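Long-range contacts in trilobed Protease (Pyrococcus furiosus, PDB 2GOP), which forms the seven-bladed, open-Velcro beta-propeller domain of a protease and may, as in related peptidases, help select which substrates enter: residues 85-90 with 104-109; 99-104 with 118-123; 122-127 with 151-156. All blocks are in the same frame, centred on the assembly; numbering follows the deposited sequence.

Interaction 1 of 3, residues 85-90 with 104-109; sequences SEIWVA and KNIRSL
With chi1 close to -60° in both, I87 and I106 keep CG1 on the backbone-N side of CB, opposite the carbonyl carbon, and the two ethyl branches are thereby turned into each other. The side chains pass at a slant, so each ethyl end rests on the root of the other: I87 CD1 lies 3.8 Å from I106 CG1, and I106 CD1 lies 3.9 Å from I87 CG1. The remaining branch of I87, CG2, points at L109 and meets its CD1 tip to tip at 4.0 Å. These apolar groups join two neighbouring blades of the beta-propeller, strand 84-91 being the third of its blade and strand 105-111 the innermost of the next. The strand segments approach to 7.0 Å at an angle of 51°, a face-to-face packing of twisted sheets; M76 and M63 extend the apolar layer around it. Toward the blade-to-blade connection the chemistry becomes polar. S85 OG donates to K104 O at 3.1 Å, arriving from above the carbonyl plane, 49° out of it, while S85 CB lies 3.9 Å from I106 CG1 and so continues the isoleucine packing. Within their own blade, I106 and L109 both rest on I120 of strand 117-123, and L109 O takes a hydrogen bond from R65 NE.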
# COMPACT_ATOMS: atom_id res chain seq x y z
N SER A 85 15.45 0.58 16.86
CA SER A 85 16.07 -0.38 15.95
C SER A 85 17.51 0.03 15.79
O SER A 85 17.80 1.20 15.60
CB SER A 85 15.39 -0.34 14.58
OG SER A 85 13.99 -0.20 14.73
N GLU A 86 18.41 -0.94 15.85
CA GLU A 86 19.82 -0.64 15.77
C GLU A 86 20.40 -1.23 14.51
O GLU A 86 20.06 -2.35 14.14
CB GLU A 86 20.54 -1.24 16.97
CG GLU A 86 19.92 -0.89 18.31
CD GLU A 86 20.38 -1.84 19.38
OE1 GLU A 86 21.45 -2.45 19.20
OE2 GLU A 86 19.66 -2.00 20.38
N ILE A 87 21.26 -0.46 13.86
CA ILE A 87 22.05 -0.98 12.76
C ILE A 87 23.42 -1.42 13.30
O ILE A 87 24.05 -0.69 14.07
CB ILE A 87 22.21 0.04 11.62
CG1 ILE A 87 20.83 0.42 11.06
CG2 ILE A 87 23.10 -0.52 10.51
CD1 ILE A 87 19.95 -0.76 10.61
N TRP A 88 23.82 -2.62 12.89
CA TRP A 88 25.07 -3.24 13.29
C TRP A 88 25.87 -3.59 12.04
O TRP A 88 25.31 -3.75 10.95
CB TRP A 88 24.79 -4.54 14.05
CG TRP A 88 24.39 -4.35 15.46
CD1 TRP A 88 23.26 -3.75 15.92
CD2 TRP A 88 25.11 -4.79 16.62
NE1 TRP A 88 23.24 -3.77 17.29
CE2 TRP A 88 24.37 -4.41 17.74
CE3 TRP A 88 26.32 -5.47 16.80
CZ2 TRP A 88 24.80 -4.67 19.05
CZ3 TRP A 88 26.74 -5.73 18.09
CH2 TRP A 88 25.98 -5.33 19.19
N VAL A 89 27.17 -3.75 12.23
CA VAL A 89 28.04 -4.29 11.20
C VAL A 89 28.95 -5.36 11.82
O VAL A 89 29.58 -5.13 12.84
CB VAL A 89 28.89 -3.17 10.55
CG1 VAL A 89 29.84 -3.76 9.51
CG2 VAL A 89 27.98 -2.13 9.90
N ALA A 90 28.97 -6.54 11.19
CA ALA A 90 29.84 -7.64 11.59
C ALA A 90 30.93 -7.81 10.55
O ALA A 90 30.69 -7.78 9.34
CB ALA A 90 29.05 -8.93 11.73
N LYS A 104 14.51 5.02 15.38
CA LYS A 104 13.17 4.58 15.77
C LYS A 104 12.77 3.42 14.87
O LYS A 104 12.41 2.35 15.34
CB LYS A 104 12.19 5.74 15.63
CG LYS A 104 10.86 5.57 16.36
CD LYS A 104 9.98 6.80 16.13
CE LYS A 104 8.72 6.81 17.02
NZ LYS A 104 8.94 7.43 18.37
N ASN A 105 12.86 3.65 13.56
CA ASN A 105 12.49 2.66 12.56
C ASN A 105 13.47 2.70 11.38
O ASN A 105 14.00 3.75 11.05
CB ASN A 105 11.06 2.95 12.09
CG ASN A 105 10.48 1.83 11.25
OD1 ASN A 105 10.17 2.01 10.07
ND2 ASN A 105 10.33 0.65 11.85
N ILE A 106 13.70 1.55 10.76
CA ILE A 106 14.56 1.43 9.58
C ILE A 106 13.73 1.01 8.36
O ILE A 106 12.98 0.04 8.43
CB ILE A 106 15.69 0.42 9.83
CG1 ILE A 106 16.56 0.88 11.01
CG2 ILE A 106 16.51 0.17 8.54
CD1 ILE A 106 17.35 2.19 10.79
N ARG A 107 13.86 1.76 7.26
CA ARG A 107 13.16 1.45 6.01
C ARG A 107 14.04 0.62 5.08
O ARG A 107 13.58 -0.33 4.47
CB ARG A 107 12.73 2.73 5.30
CG ARG A 107 11.80 2.50 4.11
CD ARG A 107 11.72 3.70 3.20
NE ARG A 107 10.54 3.67 2.33
CZ ARG A 107 9.33 4.14 2.66
NH1 ARG A 107 9.09 4.67 3.87
NH2 ARG A 107 8.33 4.07 1.78
N SER A 108 15.30 1.00 4.93
CA SER A 108 16.22 0.26 4.06
C SER A 108 17.65 0.32 4.53
O SER A 108 18.05 1.21 5.29
CB SER A 108 16.15 0.79 2.63
OG SER A 108 16.43 2.17 2.61
N LEU A 109 18.42 -0.64 4.04
CA LEU A 109 19.81 -0.84 4.42
C LEU A 109 20.55 -1.39 3.21
O LEU A 109 20.19 -2.45 2.73
CB LEU A 109 19.86 -1.83 5.58
CG LEU A 109 21.21 -2.12 6.22
CD1 LEU A 109 21.84 -0.83 6.76
CD2 LEU A 109 20.98 -3.17 7.31

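Interaction 2 of 3, residues 99-104 with 118-123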
# COMPACT_ATOMS: atom_id res chain seq x y z
N LYS A 99 27.35 -2.18 17.17
CA LYS A 99 26.26 -1.27 16.86
C LYS A 99 26.87 -0.01 16.25
O LYS A 99 27.82 0.54 16.80
CB LYS A 99 25.53 -0.96 18.16
CG LYS A 99 24.42 0.07 18.09
CD LYS A 99 24.06 0.49 19.52
CE LYS A 99 22.92 1.49 19.56
NZ LYS A 99 22.64 1.91 20.96
N ILE A 100 26.34 0.44 15.11
CA ILE A 100 26.82 1.68 14.49
C ILE A 100 25.81 2.82 14.48
O ILE A 100 26.19 3.97 14.28
CB ILE A 100 27.33 1.44 13.06
CG1 ILE A 100 26.18 1.06 12.11
CG2 ILE A 100 28.42 0.39 13.07
CD1 ILE A 100 26.51 1.25 10.62
N LEU A 101 24.54 2.51 14.74
CA LEU A 101 23.49 3.51 14.67
C LEU A 101 22.25 3.06 15.42
O LEU A 101 21.96 1.87 15.50
CB LEU A 101 23.11 3.77 13.21
CG LEU A 101 22.05 4.84 12.96
CD1 LEU A 101 22.73 6.20 12.84
CD2 LEU A 101 21.22 4.50 11.74
N GLU A 102 21.53 4.04 15.95
CA GLU A 102 20.25 3.83 16.61
C GLU A 102 19.19 4.70 15.93
O GLU A 102 19.43 5.87 15.63
CB GLU A 102 20.38 4.23 18.09
CG GLU A 102 19.37 3.57 18.99
CD GLU A 102 19.67 3.80 20.46
OE1 GLU A 102 20.86 3.94 20.82
OE2 GLU A 102 18.71 3.84 21.26
N ALA A 103 18.02 4.12 15.69
CA ALA A 103 16.90 4.86 15.11
C ALA A 103 15.58 4.26 15.56
O ALA A 103 15.53 3.14 16.03
CB ALA A 103 17.00 4.86 13.59
N LYS A 104 14.51 5.02 15.38
CA LYS A 104 13.17 4.58 15.77
C LYS A 104 12.77 3.42 14.87
O LYS A 104 12.41 2.35 15.34
CB LYS A 104 12.19 5.74 15.63
CG LYS A 104 10.86 5.57 16.36
CD LYS A 104 9.98 6.80 16.13
CE LYS A 104 8.72 6.81 17.02
NZ LYS A 104 8.94 7.43 18.37
N LEU A 118 27.69 2.61 3.58
CA LEU A 118 26.42 1.98 3.89
C LEU A 118 25.31 3.05 3.92
O LEU A 118 25.43 4.06 4.64
CB LEU A 118 26.57 1.27 5.23
CG LEU A 118 25.52 0.29 5.74
CD1 LEU A 118 25.22 -0.82 4.72
CD2 LEU A 118 25.99 -0.28 7.08
N LEU A 119 24.27 2.86 3.11
CA LEU A 119 23.12 3.76 3.08
C LEU A 119 22.02 3.22 3.99
O LEU A 119 21.52 2.11 3.77
CB LEU A 119 22.55 3.92 1.67
CG LEU A 119 21.29 4.81 1.56
CD1 LEU A 119 21.61 6.26 1.97
CD2 LEU A 119 20.67 4.75 0.16
N ILE A 120 21.66 4.01 5.00
CA ILE A 120 20.57 3.70 5.91
C ILE A 120 19.46 4.74 5.73
O ILE A 120 19.72 5.95 5.81
CB ILE A 120 21.04 3.74 7.38
CG1 ILE A 120 22.27 2.84 7.58
CG2 ILE A 120 19.91 3.32 8.33
CD1 ILE A 120 23.13 3.25 8.73
N VAL A 121 18.24 4.26 5.51
CA VAL A 121 17.07 5.14 5.45
C VAL A 121 16.07 4.72 6.55
O VAL A 121 15.78 3.55 6.74
CB VAL A 121 16.42 5.16 4.05
CG1 VAL A 121 15.27 6.14 4.01
CG2 VAL A 121 17.47 5.50 2.99
N GLY A 122 15.58 5.71 7.29
CA GLY A 122 14.73 5.43 8.43
C GLY A 122 14.21 6.68 9.10
O GLY A 122 14.19 7.77 8.51
N PHE A 123 13.78 6.51 10.35
CA PHE A 123 13.14 7.56 11.11
C PHE A 123 13.87 7.77 12.42
O PHE A 123 14.10 6.83 13.18
CB PHE A 123 11.68 7.21 11.33
CG PHE A 123 10.90 7.18 10.06
CD1 PHE A 123 10.85 6.02 9.29
CD2 PHE A 123 10.27 8.32 9.59
CE1 PHE A 123 10.15 5.99 8.10
CE2 PHE A 123 9.57 8.30 8.40
CZ PHE A 123 9.50 7.13 7.65
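The interface between two successive propeller blades is closed here by I100 and L101, on the outermost strand of one, meeting L118 and I120, on the second strand of the next. I100 and L101 form a classic beta bulge, both facing I87 of the adjacent strand, and both point toward the following blade although they are consecutive in sequence. In I100, chi1 of 67° puts CG1 between the backbone N and the carbonyl carbon, and from there CD1 reaches L118 CD2 at 3.9 Å, the two side chains crossing. L101 and I120 instead approach end-on: L101 CD2 touches I120 CD1 at 3.8 Å and I120 CG2 at the same distance. F157 and W155, on the third strand of the second blade, also pack on I100 and I120 respectively. Farther along, the strands converge and backbone replaces side chain. K104 N donates to F123 O at 2.9 Å; the donor sits almost on the extension of the C=O bond (168°), yet the hydrogen bond is bent at the hydrogen, with an N-H...O angle of 136°. The same oxygen is hemmed in by carbon, with K104 CB at 3.3 Å and A103 CB at 3.5 Å. Apolar packing of one blade's sheet face on the next is typical of the beta-propeller fold.

Interaction 3 of 3, residues 122-127 with 151-156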
# COMPACT_ATOMS: atom_id res chain seq x y z
N GLY A 122 15.58 5.71 7.29
CA GLY A 122 14.73 5.43 8.43
C GLY A 122 14.21 6.68 9.10
O GLY A 122 14.19 7.77 8.51
N PHE A 123 13.78 6.51 10.35
CA PHE A 123 13.14 7.56 11.11
C PHE A 123 13.87 7.77 12.42
O PHE A 123 14.10 6.83 13.18
CB PHE A 123 11.68 7.21 11.33
CG PHE A 123 10.90 7.18 10.06
CD1 PHE A 123 10.85 6.02 9.29
CD2 PHE A 123 10.27 8.32 9.59
CE1 PHE A 123 10.15 5.99 8.10
CE2 PHE A 123 9.57 8.30 8.40
CZ PHE A 123 9.50 7.13 7.65
N LYS A 124 14.23 9.03 12.66
CA LYS A 124 15.17 9.38 13.71
C LYS A 124 14.55 9.14 15.08
O LYS A 124 13.32 9.17 15.23
CB LYS A 124 15.57 10.86 13.58
CG LYS A 124 17.02 11.17 13.82
CD LYS A 124 17.33 12.55 13.28
CE LYS A 124 18.78 12.93 13.49
NZ LYS A 124 19.13 14.10 12.63
N ARG A 125 15.41 8.91 16.07
CA ARG A 125 14.97 8.66 17.43
C ARG A 125 15.13 9.91 18.30
O ARG A 125 16.08 10.69 18.12
CB ARG A 125 15.70 7.44 18.02
CG ARG A 125 17.20 7.63 18.33
CD ARG A 125 17.44 8.15 19.74
NE ARG A 125 18.69 7.65 20.32
CZ ARG A 125 19.91 8.10 20.01
NH1 ARG A 125 20.08 9.06 19.11
NH2 ARG A 125 20.98 7.56 20.61
N ARG A 126 14.19 10.09 19.23
CA ARG A 126 14.21 11.19 20.20
C ARG A 126 15.44 11.18 21.10
O ARG A 126 15.94 10.11 21.46
CB ARG A 126 12.95 11.15 21.08
CG ARG A 126 12.77 9.85 21.86
CD ARG A 126 11.71 9.95 22.95
NE ARG A 126 10.35 9.90 22.41
CZ ARG A 126 9.25 9.73 23.15
NH1 ARG A 126 9.33 9.59 24.47
NH2 ARG A 126 8.06 9.69 22.55
N GLU A 127 15.91 12.37 21.48
CA GLU A 127 17.05 12.54 22.38
C GLU A 127 18.35 12.02 21.76
O GLU A 127 19.43 12.54 22.03
CB GLU A 127 16.80 11.85 23.73
CG GLU A 127 15.43 12.14 24.35
CD GLU A 127 15.11 11.25 25.53
OE1 GLU A 127 15.59 11.54 26.65
OE2 GLU A 127 14.37 10.26 25.34
N LYS A 151 9.80 13.32 9.31
CA LYS A 151 10.74 13.29 8.19
C LYS A 151 11.41 11.93 8.05
O LYS A 151 11.56 11.20 9.02
CB LYS A 151 11.83 14.35 8.38
CG LYS A 151 11.34 15.79 8.42
CD LYS A 151 11.02 16.30 7.02
CE LYS A 151 10.50 17.73 7.04
NZ LYS A 151 10.17 18.20 5.65
N THR A 152 11.83 11.61 6.83
CA THR A 152 12.66 10.44 6.58
C THR A 152 14.09 10.91 6.66
O THR A 152 14.44 11.93 6.07
CB THR A 152 12.40 9.82 5.19
OG1 THR A 152 10.99 9.65 4.98
CG2 THR A 152 13.11 8.47 5.07
N THR A 153 14.91 10.18 7.41
CA THR A 153 16.34 10.48 7.51
C THR A 153 17.19 9.49 6.70
O THR A 153 16.97 8.27 6.73
CB THR A 153 16.80 10.49 8.98
OG1 THR A 153 16.06 11.49 9.70
CG2 THR A 153 18.28 10.80 9.08
N PHE A 154 18.14 10.06 5.97
CA PHE A 154 19.12 9.31 5.18
C PHE A 154 20.50 9.45 5.83
O PHE A 154 21.00 10.57 6.00
CB PHE A 154 19.17 9.85 3.75
CG PHE A 154 17.87 9.68 2.95
CD1 PHE A 154 16.74 10.40 3.28
CD2 PHE A 154 17.82 8.83 1.85
CE1 PHE A 154 15.56 10.26 2.55
CE2 PHE A 154 16.65 8.69 1.12
CZ PHE A 154 15.52 9.42 1.47
N TRP A 155 21.12 8.33 6.19
CA TRP A 155 22.48 8.32 6.71
C TRP A 155 23.41 7.57 5.76
O TRP A 155 23.10 6.47 5.31
CB TRP A 155 22.56 7.59 8.05
CG TRP A 155 21.79 8.14 9.20
CD1 TRP A 155 22.24 9.01 10.12
CD2 TRP A 155 20.47 7.73 9.63
NE1 TRP A 155 21.27 9.23 11.08
CE2 TRP A 155 20.18 8.45 10.79
CE3 TRP A 155 19.51 6.86 9.11
CZ2 TRP A 155 18.95 8.32 11.46
CZ3 TRP A 155 18.30 6.73 9.77
CH2 TRP A 155 18.03 7.47 10.93
N ILE A 156 24.57 8.16 5.49
CA ILE A 156 25.66 7.42 4.86
C ILE A 156 26.70 7.15 5.94
O ILE A 156 27.25 8.09 6.52
CB ILE A 156 26.29 8.18 3.69
CG1 ILE A 156 25.23 8.46 2.62
CG2 ILE A 156 27.43 7.37 3.06
CD1 ILE A 156 25.81 9.10 1.35
O HOH W 1 13.66 10.98 10.75
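Two backbone hydrogen bonds join G122 and T153 as an antiparallel hydrogen-bonded pair: T153 N donates to G122 O at 2.7 Å, and G122 N to T153 O at 3.0 Å. Both are fairly straight, with N-H...O angles of 164° and 157°. They tie the second strand of a propeller blade to its third, near the point where the chain leaves strand 117-123 for a long excursion that is only partly modelled. Just beyond the pair, a water takes over the bridging. It accepts from K124 N at 2.8 Å and donates to K151 O at 2.7 Å, and it is also hydrogen-bonded to T153 OG1, so the backbone of K124 remains anchored to strand 151-158. The extended K124 chain runs across T153 and W155 to a salt bridge with E167 on the outermost strand of the blade. F123 turns back over the edge of the pairing: with CG opposite the carbonyl carbon and beside the backbone N (chi1 -65°), the ring swings toward strand 151-158 and brings CD2 to 3.2 Å from K151 O. Its CE2 lies 3.9 Å from T152 OG1, a hydroxyl held by P171 O. Replacing F123 by an alanine takes the ring away and would probably leave the K151 carbonyl and the T152 side chain without their apolar cover, opening a gap beside R172, which the ring also touches. G122 carries no side chain, and the indole of W155 comes right up to its backbone, CZ3 lying 3.8 Å from G122 N. On one face of that indole, T153 CG2 stands 3.4 Å above the ring plane, offset toward the rim.

In the fold
Interactions 1 and 2 both join the blade that ends with strand 96-103 to the one that begins with strand 105-111, whereas interaction 3 lies wholly within the second of these. The first two, with centres about 4 Å apart, share K104 at the crossing between blades and are mainly aliphatic, each with a single hydrogen bond near that crossing. Interaction 3, whose centre is about 19 Å from that of the chain against about 13 Å for interaction 1, relies on strand pairing and a bridging water. All three are partly buried. Strand 117-123 serves both interactions 2 and 3: I120 packs on the preceding blade, while its carbonyl probably accepts a bond from W155 N.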